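Long-range contacts in extracellular ligand-binding receptor (Desulfitobacterium hafniense, PDB 4Q6B), which binds leucine as the substrate-binding component of an ABC transporter and probably serves amino-acid uptake: residues E9-V15 with R46-K52; L102-S108 with F120-D126; H142-Y148 with M198-A204; I294-A299 with L315-W321. All coordinates share one frame; numbering follows the deposited sequence. Where two conformers were deposited one is given.

How the interactions relate
Interactions 1 and 2 lie on one five-stranded parallel sheet. Interaction 1 pairs an edge strand with its neighbour at one end of it. Interaction 2 lies at the other end, where the loop leaving strand 101-103 meets the bound leucine and packs on that leaving strand 119-121; the two centres are about 22 Å apart. Interaction 4 packs helices 284-301 and 311-317 on this sheet. It touches interaction 1 through Ile-13 and Leu-296, and interaction 2 through Leu-102 and Phe-120. Interaction 3 belongs to the second sheet, its centre about 46 Å from that of interaction 1. The contacts are in series along the chain. The arrangement fits a two-lobed periplasmic binding protein with its ligand between the lobes.

Interaction 1. Residues E9-V15 with R46-K52; sequences EEIFIGV and RKLSLVK
Residues 10-15 and 47-52 run side by side as parallel strands, with Glu-10 opposite Lys-47 and Val-15 opposite Lys-52. Six backbone hydrogen bonds join them, and each uses an odd-numbered residue on both strands. Lys-47 N donates to Glu-9 O at 3.0 Å; this bond is bent and rises above the carbonyl plane. Ile-11 N then reaches Lys-47 O at 2.8 Å, and Ser-49 N reaches Ile-11 O at 2.9 Å. Ile-13 N, Val-51 N and Val-15 N continue the alternation. One side-chain bond is added: Ser-49 OG donates to Glu-10 OE1 at 2.6 Å, on the anti lone pair of that oxygen. The glutamate gets there by an extended chain that starts with CG anti to the backbone N (chi1 -170°). Lys-47 NZ lies 4.5 Å from the same OE1, too far for a salt bridge. Replacing Glu-10 with an alanine would probably leave the Ser-49 hydroxyl without this acceptor and free to turn. Arg-46 NE is buried against Ile-11 CG2 at 3.3 Å and has no polar partner in the model. The unit is a beta-alpha-beta crossover: helix 26-39 links the strands and covers Leu-50 and Val-15, while its Asn-38 accepts from Leu-48 N. On the other side of strand 10-17, Phe-12 and Gly-14 bond to strand 75-79.

Interaction 2. Residues L102-S108 with F120-D126; sequences LSPASTS and FRNIPSD. With LEU (leucine), chain B.
Arg-121 reaches from its strand along residues 103-108 and ties their backbone together. Its CB lies 3.2 Å from Ser-103 O. CG sits between the backbone N and the carbonyl carbon (chi1 48°), and the extended chain then carries CD to 3.5 Å from Ser-106 O. NE finds its hydrogen-bond partner elsewhere in the protein. At the tip, NH2 donates to Ser-106 O at 2.8 Å. NH2 and NH1 together grip Ser-108 O end-on, both from the same face of that carbonyl. These oxygens lie near the guanidinium plane, which fixes the rotation of the group. Ser-125 CB lies over one of its faces, toward the rim, and NH1 also makes a salt bridge to Asp-335. The two segments are neighbouring parallel strands that turn into loops at their C-terminal ends, where an alpha/beta lobe of a periplasmic binding protein holds its ligand. Here Ser-103 OG accepts from Ala-105 N and Ser-106 N, forming an ST turn and an ST motif; the same hydroxyl is also hydrogen-bonded to His-81 O. The turn presents Ala-105 O to the ammonium of the bound leucine, at 3.0 Å from the ligand N. Thr-107 N donates to the ligand OXT at 2.9 Å. Thr-107 OG1 accepts from the ligand N and donates its own hydrogen bond to Asp-126 OD1, 2.6 Å away and met from above the carboxylate plane. Ser-84 and Asn-231 also bond the leucine. Behind Thr-107, Ile-123 CD1 presses on its CG2 at 3.5 Å, closer than usual for carbons.

Interaction 3. Residues H142-Y148 with M198-A204; sequences HERMVIY and MDGIFIA
Asp-199 and His-142 meet because their first torsions swing both groups into the start of the strand pair. Asp-199 CG stands between its backbone N and carbonyl carbon (chi1 59°). His-142 CG lies anti to its carbonyl carbon (chi1 -69°). His-142 ND1 then donates to Asp-199 OD2 at 3.0 Å. The imidazole comes from above the carboxylate, with the two planes 78° apart. The other oxygen, OD1, takes two backbone donors. Glu-143 N comes in on its syn side at 2.8 Å, and Arg-144 N reaches it from above the carboxylate plane at 3.1 Å. Asp-199 N returns a nearly straight bond to Arg-144 O. Beyond this knot, strands 144-148 and 200-204 run parallel as inner strands of a mixed sheet, with strand 172-177 at the edge beyond 144-148. Val-146 N to Gly-200 O is 3.0 Å, and three further backbone bonds end with Ala-204 N on Tyr-148 O at 2.7 Å. On one face of the sheet, Val-146 CG2 packs on the selenium of Met-198, a selenomethionine, at 3.7 Å; Trp-193 of helix 183-195 covers both. On the other face, the selenomethionine Met-145 lays CE over the backbone near Phe-202, and Phe-202 stacks on Phe-162 of helix 153-168. Three N-H groups thus share one carboxylate. They probably help keep Asp-199 ionised, although Arg-144 O, another acceptor, lies only 3.0 Å from Asp-199 OD2. A negative Asp-199 would tend to favour a protonated His-142.

Interaction 4. Residues I294-A299 with L315-W321; sequences ILLAEA and LRDLGPW
Helix 284-301 meets the end of helix 311-317 and the start of the small two-stranded sheet at Trp-321. The indole lies against the side of helix 284-301 and makes a large part of the contact. Its CG lies anti to the backbone N (chi1 -178°), which sends the ring toward the helix. Ile-294 CG2 touches the ring edge, 3.4 Å from Trp-321 CZ2. In the modelled conformer Leu-295 lies over one indole face, but a second conformer was deposited, and this close approach is doubtful in detail. Glu-298 brings its carboxylate to the pyrrole edge, turned 69° from the ring plane. Its OE2 lies 2.9 Å from Trp-321 NE1. An alanine in place of Trp-321 would probably open a gap beside Ile-294 and Leu-295 and take the indole edge away from the Glu-298 carboxylate. Both helices pack on the five-stranded parallel sheet of this alpha/beta lobe: Leu-296 touches Ala-77 and Ile-79 of strand 75-79, and Leu-315 touches Phe-120 of strand 119-121. Between the helices, Leu-315 CD2 meets Ala-299 CB at 3.7 Å. The other methyl, Leu-315 CD1, lies 4.0 Å from Leu-296 CD2. Leu-318 adds CD1, 4.2 Å from Ala-299 CB, and its CD2 lies near Glu-298 CG. After Leu-318 the chain leaves the helical turn at Gly-319 and heads back to Trp-321. There the backbone pairs with His-328.

Interaction 1. Residues E9-V15 with R46-K52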
# COMPACT_ATOMS: atom_id res chain seq x y z
N GLU A 9 1.34 33.33 -0.37
CA GLU A 9 1.84 33.16 0.98
C GLU A 9 1.40 31.78 1.43
O GLU A 9 1.77 31.31 2.52
CB GLU A 9 1.27 34.23 1.88
CG GLU A 9 1.69 35.61 1.45
CD GLU A 9 1.10 36.68 2.34
OE1 GLU A 9 0.05 36.41 2.97
OE2 GLU A 9 1.70 37.78 2.43
N GLU A 10 0.63 31.13 0.55
CA GLU A 10 0.09 29.81 0.86
C GLU A 10 0.10 28.91 -0.37
O GLU A 10 -0.33 29.34 -1.47
CB GLU A 10 -1.34 29.96 1.37
CG GLU A 10 -1.91 28.69 1.95
CD GLU A 10 -3.02 28.97 2.95
OE1 GLU A 10 -3.24 28.11 3.83
OE2 GLU A 10 -3.68 30.03 2.86
N ILE A 11 0.58 27.68 -0.21
CA ILE A 11 0.40 26.69 -1.28
C ILE A 11 -0.30 25.42 -0.85
O ILE A 11 -0.28 25.05 0.32
CB ILE A 11 1.71 26.35 -2.05
CG1 ILE A 11 2.65 25.50 -1.23
CG2 ILE A 11 2.41 27.64 -2.56
CD1 ILE A 11 3.81 25.01 -2.08
N PHE A 12 -0.90 24.74 -1.83
CA PHE A 12 -1.82 23.66 -1.53
C PHE A 12 -1.46 22.34 -2.20
O PHE A 12 -1.10 22.28 -3.40
CB PHE A 12 -3.20 24.11 -2.01
CG PHE A 12 -3.70 25.35 -1.34
CD1 PHE A 12 -4.33 25.27 -0.11
CD2 PHE A 12 -3.53 26.60 -1.93
CE1 PHE A 12 -4.77 26.41 0.51
CE2 PHE A 12 -3.97 27.74 -1.29
CZ PHE A 12 -4.61 27.64 -0.07
N ILE A 13 -1.61 21.27 -1.43
CA ILE A 13 -1.60 19.90 -1.98
C ILE A 13 -2.99 19.33 -1.79
O ILE A 13 -3.54 19.44 -0.68
CB ILE A 13 -0.56 19.03 -1.24
CG1 ILE A 13 0.84 19.54 -1.58
CG2 ILE A 13 -0.69 17.55 -1.65
CD1 ILE A 13 1.95 18.74 -0.82
N GLY A 14 -3.57 18.79 -2.86
CA GLY A 14 -4.85 18.05 -2.75
C GLY A 14 -4.68 16.65 -2.18
O GLY A 14 -3.65 15.98 -2.38
N VAL A 15 -5.69 16.17 -1.45
CA VAL A 15 -5.64 14.79 -0.94
C VAL A 15 -7.03 14.20 -1.19
O VAL A 15 -8.03 14.80 -0.81
CB VAL A 15 -5.33 14.70 0.58
CG1 VAL A 15 -5.21 13.23 0.99
CG2 VAL A 15 -4.03 15.54 0.95
N ARG A 46 6.45 29.81 1.77
CA ARG A 46 4.98 29.83 1.84
C ARG A 46 4.43 28.73 2.77
O ARG A 46 4.95 27.61 2.79
CB ARG A 46 4.37 29.62 0.44
CG ARG A 46 4.47 30.83 -0.41
CD ARG A 46 5.04 30.54 -1.78
NE ARG A 46 3.98 30.58 -2.78
CZ ARG A 46 4.12 31.10 -4.00
NH1 ARG A 46 5.29 31.63 -4.38
NH2 ARG A 46 3.10 31.07 -4.84
N LYS A 47 3.39 29.06 3.54
CA LYS A 47 2.70 28.02 4.33
C LYS A 47 2.08 26.93 3.47
O LYS A 47 1.38 27.23 2.48
CB LYS A 47 1.60 28.68 5.18
CG LYS A 47 0.92 27.70 6.13
CD LYS A 47 -0.31 28.32 6.72
CE LYS A 47 -0.90 27.47 7.83
NZ LYS A 47 -2.21 28.04 8.26
N LEU A 48 2.31 25.67 3.86
CA LEU A 48 1.74 24.50 3.19
C LEU A 48 0.37 24.15 3.80
O LEU A 48 0.24 24.14 5.02
CB LEU A 48 2.69 23.30 3.35
CG LEU A 48 2.19 21.98 2.76
CD1 LEU A 48 1.86 22.09 1.26
CD2 LEU A 48 3.30 20.96 3.00
N SER A 49 -0.63 23.95 2.96
CA SER A 49 -1.96 23.54 3.43
C SER A 49 -2.52 22.40 2.60
O SER A 49 -2.20 22.23 1.42
CB SER A 49 -2.94 24.71 3.41
OG SER A 49 -2.49 25.69 4.33
N LEU A 50 -3.40 21.62 3.21
CA LEU A 50 -3.98 20.54 2.44
C LEU A 50 -5.38 20.89 2.04
O LEU A 50 -6.10 21.62 2.74
CB LEU A 50 -4.01 19.23 3.26
CG LEU A 50 -2.70 18.75 3.83
CD1 LEU A 50 -2.92 17.43 4.62
CD2 LEU A 50 -1.72 18.51 2.69
N VAL A 51 -5.79 20.40 0.88
CA VAL A 51 -7.21 20.47 0.46
C VAL A 51 -7.72 19.04 0.43
O VAL A 51 -7.41 18.30 -0.48
CB VAL A 51 -7.39 21.11 -0.94
CG1 VAL A 51 -8.89 21.16 -1.37
CG2 VAL A 51 -6.80 22.55 -0.96
N LYS A 52 -8.50 18.66 1.44
CA LYS A 52 -8.89 17.26 1.58
C LYS A 52 -10.26 17.01 0.95
O LYS A 52 -11.25 17.73 1.21
CB LYS A 52 -8.88 16.82 3.06
CG LYS A 52 -7.47 16.84 3.71
CD LYS A 52 -7.44 16.28 5.14
CE LYS A 52 -7.94 17.25 6.15
NZ LYS A 52 -7.55 16.72 7.49

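Interaction 2. Residues L102-S108 with F120-D126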
# COMPACT_ATOMS: atom_id res chain seq x y z
N LEU A 102 0.15 11.08 -6.33
CA LEU A 102 1.10 10.19 -5.61
C LEU A 102 0.26 9.34 -4.67
O LEU A 102 -0.31 9.88 -3.72
CB LEU A 102 2.13 11.02 -4.85
CG LEU A 102 3.07 10.28 -3.89
CD1 LEU A 102 3.94 9.31 -4.62
CD2 LEU A 102 4.00 11.30 -3.17
N SER A 103 0.14 8.04 -4.95
CA SER A 103 -0.69 7.18 -4.13
C SER A 103 0.06 6.50 -3.01
O SER A 103 1.06 5.84 -3.22
CB SER A 103 -1.42 6.11 -4.93
OG SER A 103 -2.22 5.32 -4.08
N PRO A 104 -0.52 6.71 -1.76
CA PRO A 104 0.15 6.00 -0.68
C PRO A 104 -0.51 4.66 -0.35
O PRO A 104 -0.23 4.11 0.70
CB PRO A 104 0.03 6.95 0.50
CG PRO A 104 -1.34 7.49 0.36
CD PRO A 104 -1.61 7.60 -1.10
N ALA A 105 -1.45 4.20 -1.16
CA ALA A 105 -2.04 2.90 -0.91
C ALA A 105 -2.33 1.95 -2.08
O ALA A 105 -2.54 0.77 -1.86
CB ALA A 105 -3.27 3.05 -0.04
N SER A 106 -2.35 2.45 -3.31
CA SER A 106 -2.81 1.62 -4.41
C SER A 106 -1.66 0.75 -4.90
O SER A 106 -0.70 1.26 -5.44
CB SER A 106 -3.33 2.49 -5.56
OG SER A 106 -4.48 3.22 -5.18
N THR A 107 -1.82 -0.56 -4.76
CA THR A 107 -0.73 -1.50 -5.01
C THR A 107 -0.85 -2.28 -6.32
O THR A 107 0.08 -3.02 -6.66
CB THR A 107 -0.63 -2.54 -3.87
OG1 THR A 107 -1.92 -3.18 -3.73
CG2 THR A 107 -0.24 -1.86 -2.56
N SER A 108 -1.91 -2.10 -7.09
CA SER A 108 -2.01 -2.80 -8.37
C SER A 108 -0.86 -2.49 -9.33
O SER A 108 -0.56 -1.34 -9.62
CB SER A 108 -3.31 -2.46 -9.10
OG SER A 108 -3.34 -3.09 -10.40
N PHE A 120 2.48 8.34 -9.55
CA PHE A 120 3.49 7.69 -8.68
C PHE A 120 2.81 6.94 -7.56
O PHE A 120 1.67 7.20 -7.27
CB PHE A 120 4.41 8.75 -8.05
CG PHE A 120 5.23 9.54 -9.05
CD1 PHE A 120 6.52 9.16 -9.33
CD2 PHE A 120 4.68 10.63 -9.74
CE1 PHE A 120 7.29 9.87 -10.26
CE2 PHE A 120 5.44 11.37 -10.64
CZ PHE A 120 6.76 10.98 -10.90
N ARG A 121 3.52 6.02 -6.91
CA ARG A 121 3.07 5.55 -5.58
C ARG A 121 4.29 5.47 -4.74
O ARG A 121 5.37 5.27 -5.28
CB ARG A 121 2.41 4.19 -5.67
CG ARG A 121 3.21 3.18 -6.46
CD ARG A 121 2.62 1.76 -6.25
NE ARG A 121 2.88 1.00 -7.48
CZ ARG A 121 1.94 0.38 -8.18
NH1 ARG A 121 2.25 -0.21 -9.33
NH2 ARG A 121 0.68 0.36 -7.74
N ASN A 122 4.16 5.63 -3.42
CA ASN A 122 5.35 5.61 -2.55
C ASN A 122 5.36 4.35 -1.68
O ASN A 122 5.95 4.33 -0.61
CB ASN A 122 5.51 6.90 -1.70
CG ASN A 122 4.43 7.03 -0.66
OD1 ASN A 122 3.34 6.46 -0.82
ND2 ASN A 122 4.71 7.76 0.42
N ILE A 123 4.74 3.29 -2.18
CA ILE A 123 4.68 2.02 -1.46
C ILE A 123 4.99 0.93 -2.48
O ILE A 123 4.85 1.16 -3.70
CB ILE A 123 3.29 1.81 -0.83
CG1 ILE A 123 2.19 1.89 -1.91
CG2 ILE A 123 3.02 2.90 0.25
CD1 ILE A 123 0.98 1.20 -1.52
N PRO A 124 5.36 -0.27 -2.02
CA PRO A 124 5.62 -1.37 -2.98
C PRO A 124 4.34 -1.84 -3.64
O PRO A 124 3.26 -1.83 -3.02
CB PRO A 124 6.15 -2.52 -2.09
CG PRO A 124 5.78 -2.12 -0.66
CD PRO A 124 5.66 -0.63 -0.62
N SER A 125 4.46 -2.31 -4.88
CA SER A 125 3.31 -2.85 -5.60
C SER A 125 3.09 -4.29 -5.15
O SER A 125 3.96 -4.88 -4.47
CB SER A 125 3.57 -2.91 -7.10
OG SER A 125 4.46 -3.97 -7.41
N ASP A 126 1.96 -4.82 -5.55
CA ASP A 126 1.60 -6.23 -5.28
C ASP A 126 2.66 -7.20 -5.75
O ASP A 126 2.86 -8.24 -5.14
CB ASP A 126 0.28 -6.63 -5.98
CG ASP A 126 -0.92 -5.92 -5.41
OD1 ASP A 126 -0.89 -5.53 -4.21
OD2 ASP A 126 -1.91 -5.75 -6.18
N LEU B . -3.87 -1.94 -1.76
CA LEU B . -5.31 -1.74 -1.97
C LEU B . -5.59 -1.35 -3.41
O LEU B . -6.74 -1.22 -3.82
CB LEU B . -5.81 -0.65 -1.02
CG LEU B . -5.67 -1.29 0.37
CD1 LEU B . -4.98 -0.35 1.32
CD2 LEU B . -6.98 -1.80 0.94
OXT LEU B . -4.64 -1.21 -4.19

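Interaction 3. Residues H142-Y148 with M198-A204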
# COMPACT_ATOMS: atom_id res chain seq x y z
N HIS A 142 8.86 -23.82 2.94
CA HIS A 142 7.68 -24.13 2.17
C HIS A 142 8.03 -24.73 0.82
O HIS A 142 8.96 -24.28 0.18
CB HIS A 142 6.80 -22.91 2.00
CG HIS A 142 6.17 -22.48 3.28
ND1 HIS A 142 4.93 -22.91 3.67
CD2 HIS A 142 6.65 -21.71 4.28
CE1 HIS A 142 4.65 -22.40 4.86
NE2 HIS A 142 5.67 -21.66 5.24
N GLU A 143 7.28 -25.75 0.43
CA GLU A 143 7.50 -26.41 -0.86
C GLU A 143 6.24 -26.61 -1.70
O GLU A 143 6.34 -26.72 -2.93
CB GLU A 143 8.15 -27.79 -0.66
CG GLU A 143 9.44 -27.72 0.15
CD GLU A 143 10.34 -28.92 -0.02
OE1 GLU A 143 9.91 -29.93 -0.59
OE2 GLU A 143 11.50 -28.82 0.42
N ARG A 144 5.08 -26.80 -1.05
CA ARG A 144 3.82 -27.15 -1.73
C ARG A 144 2.72 -26.27 -1.14
O ARG A 144 2.37 -26.43 0.02
CB ARG A 144 3.48 -28.63 -1.50
CG ARG A 144 4.59 -29.61 -1.88
CD ARG A 144 4.12 -31.05 -2.20
NE ARG A 144 4.35 -31.25 -3.63
CZ ARG A 144 3.52 -31.84 -4.49
NH1 ARG A 144 2.36 -32.37 -4.10
NH2 ARG A 144 3.87 -31.91 -5.77
N MSE A 145 2.20 -25.31 -1.90
CA MSE A 145 1.27 -24.34 -1.31
C MSE A 145 -0.04 -24.27 -2.10
O MSE A 145 -0.13 -24.70 -3.27
CB MSE A 145 1.93 -22.95 -1.22
CG MSE A 145 3.07 -22.90 -0.17
SE MSE A 145 3.73 -21.12 -0.01
CE MSE A 145 2.14 -20.27 0.79
N VAL A 146 -1.06 -23.71 -1.46
CA VAL A 146 -2.38 -23.49 -2.09
C VAL A 146 -2.63 -21.99 -2.22
O VAL A 146 -2.21 -21.23 -1.36
CB VAL A 146 -3.52 -24.14 -1.26
CG1 VAL A 146 -4.93 -23.68 -1.72
CG2 VAL A 146 -3.47 -25.68 -1.36
N ILE A 147 -3.30 -21.54 -3.28
CA ILE A 147 -3.61 -20.12 -3.41
C ILE A 147 -5.13 -19.96 -3.42
O ILE A 147 -5.82 -20.57 -4.25
CB ILE A 147 -3.03 -19.50 -4.71
CG1 ILE A 147 -1.50 -19.50 -4.69
CG2 ILE A 147 -3.51 -18.03 -4.90
CD1 ILE A 147 -0.92 -19.05 -6.03
N TYR A 148 -5.67 -19.17 -2.49
CA TYR A 148 -7.11 -18.81 -2.49
C TYR A 148 -7.15 -17.42 -3.09
O TYR A 148 -6.50 -16.52 -2.58
CB TYR A 148 -7.64 -18.75 -1.05
CG TYR A 148 -9.09 -18.34 -0.90
CD1 TYR A 148 -10.08 -18.86 -1.74
CD2 TYR A 148 -9.48 -17.49 0.13
CE1 TYR A 148 -11.46 -18.50 -1.58
CE2 TYR A 148 -10.81 -17.14 0.31
CZ TYR A 148 -11.80 -17.65 -0.54
OH TYR A 148 -13.12 -17.29 -0.38
N MSE A 198 0.16 -30.27 1.23
CA MSE A 198 0.14 -28.83 1.45
C MSE A 198 0.84 -28.39 2.70
O MSE A 198 0.66 -28.99 3.75
CB MSE A 198 -1.30 -28.30 1.54
CG MSE A 198 -1.38 -26.83 1.97
SE MSE A 198 -3.28 -26.29 2.25
CE MSE A 198 -3.68 -27.35 3.85
N ASP A 199 1.62 -27.30 2.60
CA ASP A 199 2.29 -26.77 3.79
C ASP A 199 2.03 -25.30 4.06
O ASP A 199 2.59 -24.72 4.99
CB ASP A 199 3.81 -27.06 3.77
CG ASP A 199 4.51 -26.48 2.56
OD1 ASP A 199 5.44 -27.17 2.03
OD2 ASP A 199 4.20 -25.34 2.14
N GLY A 200 1.18 -24.67 3.25
CA GLY A 200 0.85 -23.27 3.47
C GLY A 200 -0.19 -22.82 2.48
O GLY A 200 -0.33 -23.40 1.40
N ILE A 201 -0.89 -21.75 2.84
CA ILE A 201 -1.88 -21.11 1.96
C ILE A 201 -1.57 -19.63 1.78
O ILE A 201 -1.40 -18.89 2.78
CB ILE A 201 -3.31 -21.25 2.52
CG1 ILE A 201 -3.66 -22.71 2.63
CG2 ILE A 201 -4.32 -20.59 1.58
CD1 ILE A 201 -4.93 -23.01 3.51
N PHE A 202 -1.51 -19.20 0.52
CA PHE A 202 -1.43 -17.78 0.21
C PHE A 202 -2.82 -17.28 -0.17
O PHE A 202 -3.47 -17.80 -1.08
CB PHE A 202 -0.49 -17.55 -0.95
CG PHE A 202 -0.34 -16.11 -1.31
CD1 PHE A 202 0.18 -15.22 -0.41
CD2 PHE A 202 -0.82 -15.65 -2.52
CE1 PHE A 202 0.28 -13.86 -0.73
CE2 PHE A 202 -0.72 -14.30 -2.86
CZ PHE A 202 -0.17 -13.40 -1.96
N ILE A 203 -3.28 -16.27 0.55
CA ILE A 203 -4.58 -15.68 0.33
C ILE A 203 -4.42 -14.41 -0.50
O ILE A 203 -3.93 -13.40 -0.02
CB ILE A 203 -5.22 -15.34 1.68
CG1 ILE A 203 -5.28 -16.59 2.56
CG2 ILE A 203 -6.60 -14.74 1.49
CD1 ILE A 203 -5.52 -16.31 4.03
N ALA A 204 -4.88 -14.47 -1.73
CA ALA A 204 -4.78 -13.38 -2.68
C ALA A 204 -6.16 -12.75 -2.79
O ALA A 204 -6.65 -12.46 -3.86
CB ALA A 204 -4.30 -13.87 -4.03

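Interaction 4. Residues I294-A299 with L315-W321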
# COMPACT_ATOMS: atom_id res chain seq x y z
N ILE A 294 6.17 14.72 2.91
CA ILE A 294 7.55 15.20 3.05
C ILE A 294 8.25 15.15 1.68
O ILE A 294 9.01 16.09 1.32
CB ILE A 294 8.35 14.40 4.09
CG1 ILE A 294 7.75 14.52 5.51
CG2 ILE A 294 9.81 14.92 4.14
CD1 ILE A 294 7.61 15.91 6.02
N LEU A 295 8.01 14.06 0.94
CA LEU A 295 8.60 13.85 -0.39
C LEU A 295 8.15 14.98 -1.32
O LEU A 295 8.96 15.64 -1.97
CB LEU A 295 8.13 12.51 -0.98
CG LEU A 295 8.82 11.15 -0.73
CD1 LEU A 295 7.85 9.95 -0.68
CD2 LEU A 295 9.87 10.93 -1.82
N LEU A 296 6.84 15.22 -1.36
CA LEU A 296 6.32 16.26 -2.29
C LEU A 296 6.84 17.64 -1.91
O LEU A 296 7.16 18.50 -2.77
CB LEU A 296 4.80 16.28 -2.32
CG LEU A 296 4.17 15.07 -2.96
CD1 LEU A 296 2.66 15.07 -2.69
CD2 LEU A 296 4.42 15.09 -4.47
N ALA A 297 6.96 17.90 -0.62
CA ALA A 297 7.44 19.23 -0.22
C ALA A 297 8.89 19.42 -0.62
O ALA A 297 9.27 20.51 -1.08
CB ALA A 297 7.23 19.46 1.32
N GLU A 298 9.69 18.36 -0.49
CA GLU A 298 11.09 18.46 -0.89
C GLU A 298 11.16 18.72 -2.39
O GLU A 298 11.89 19.61 -2.82
CB GLU A 298 11.84 17.17 -0.49
CG GLU A 298 13.33 17.26 -0.62
CD GLU A 298 14.04 16.38 0.39
OE1 GLU A 298 13.61 16.35 1.57
OE2 GLU A 298 15.01 15.70 0.01
N ALA A 299 10.37 17.99 -3.19
CA ALA A 299 10.42 18.23 -4.66
C ALA A 299 9.91 19.62 -4.99
O ALA A 299 10.46 20.31 -5.89
CB ALA A 299 9.64 17.18 -5.41
N LEU A 315 10.40 14.84 -8.90
CA LEU A 315 10.33 13.66 -8.02
C LEU A 315 11.30 12.56 -8.43
O LEU A 315 11.96 11.92 -7.57
CB LEU A 315 8.91 13.08 -7.98
CG LEU A 315 7.90 13.84 -7.12
CD1 LEU A 315 6.53 13.28 -7.41
CD2 LEU A 315 8.21 13.74 -5.63
N ARG A 316 11.42 12.33 -9.73
CA ARG A 316 12.39 11.37 -10.23
C ARG A 316 13.84 11.81 -9.97
O ARG A 316 14.69 11.00 -9.62
CB ARG A 316 12.15 11.13 -11.73
CG ARG A 316 10.84 10.32 -11.96
CD ARG A 316 10.64 9.97 -13.42
NE ARG A 316 9.46 9.11 -13.48
CZ ARG A 316 8.24 9.52 -13.78
NH1 ARG A 316 8.00 10.78 -14.14
NH2 ARG A 316 7.25 8.63 -13.74
N ASP A 317 14.07 13.11 -10.03
CA ASP A 317 15.40 13.68 -9.83
C ASP A 317 15.87 13.53 -8.39
O ASP A 317 17.09 13.63 -8.13
CB ASP A 317 15.41 15.16 -10.22
CG ASP A 317 15.50 15.38 -11.73
OD1 ASP A 317 15.26 16.52 -12.19
OD2 ASP A 317 15.82 14.41 -12.47
N LEU A 318 14.96 13.28 -7.45
CA LEU A 318 15.41 13.05 -6.06
C LEU A 318 16.30 11.82 -5.95
O LEU A 318 17.20 11.77 -5.10
CB LEU A 318 14.23 12.93 -5.11
CG LEU A 318 13.51 14.26 -4.98
CD1 LEU A 318 12.27 14.12 -4.14
CD2 LEU A 318 14.42 15.34 -4.44
N GLY A 319 16.08 10.82 -6.81
CA GLY A 319 16.91 9.62 -6.75
C GLY A 319 16.51 8.95 -5.45
O GLY A 319 15.40 9.15 -4.98
N PRO A 320 17.43 8.19 -4.84
CA PRO A 320 17.11 7.59 -3.54
C PRO A 320 16.87 8.65 -2.47
O PRO A 320 17.63 9.61 -2.35
CB PRO A 320 18.34 6.76 -3.20
CG PRO A 320 19.36 7.16 -4.12
CD PRO A 320 18.78 7.84 -5.30
N TRP A 321 15.79 8.49 -1.74
CA TRP A 321 15.38 9.47 -0.74
C TRP A 321 14.90 8.78 0.54
O TRP A 321 14.01 7.92 0.49
CB TRP A 321 14.22 10.26 -1.32
CG TRP A 321 13.71 11.34 -0.44
CD1 TRP A 321 14.17 12.62 -0.37
CD2 TRP A 321 12.60 11.26 0.46
NE1 TRP A 321 13.44 13.33 0.53
CE2 TRP A 321 12.46 12.53 1.06
CE3 TRP A 321 11.73 10.23 0.85
CZ2 TRP A 321 11.48 12.80 2.01
CZ3 TRP A 321 10.75 10.51 1.80
CH2 TRP A 321 10.63 11.79 2.35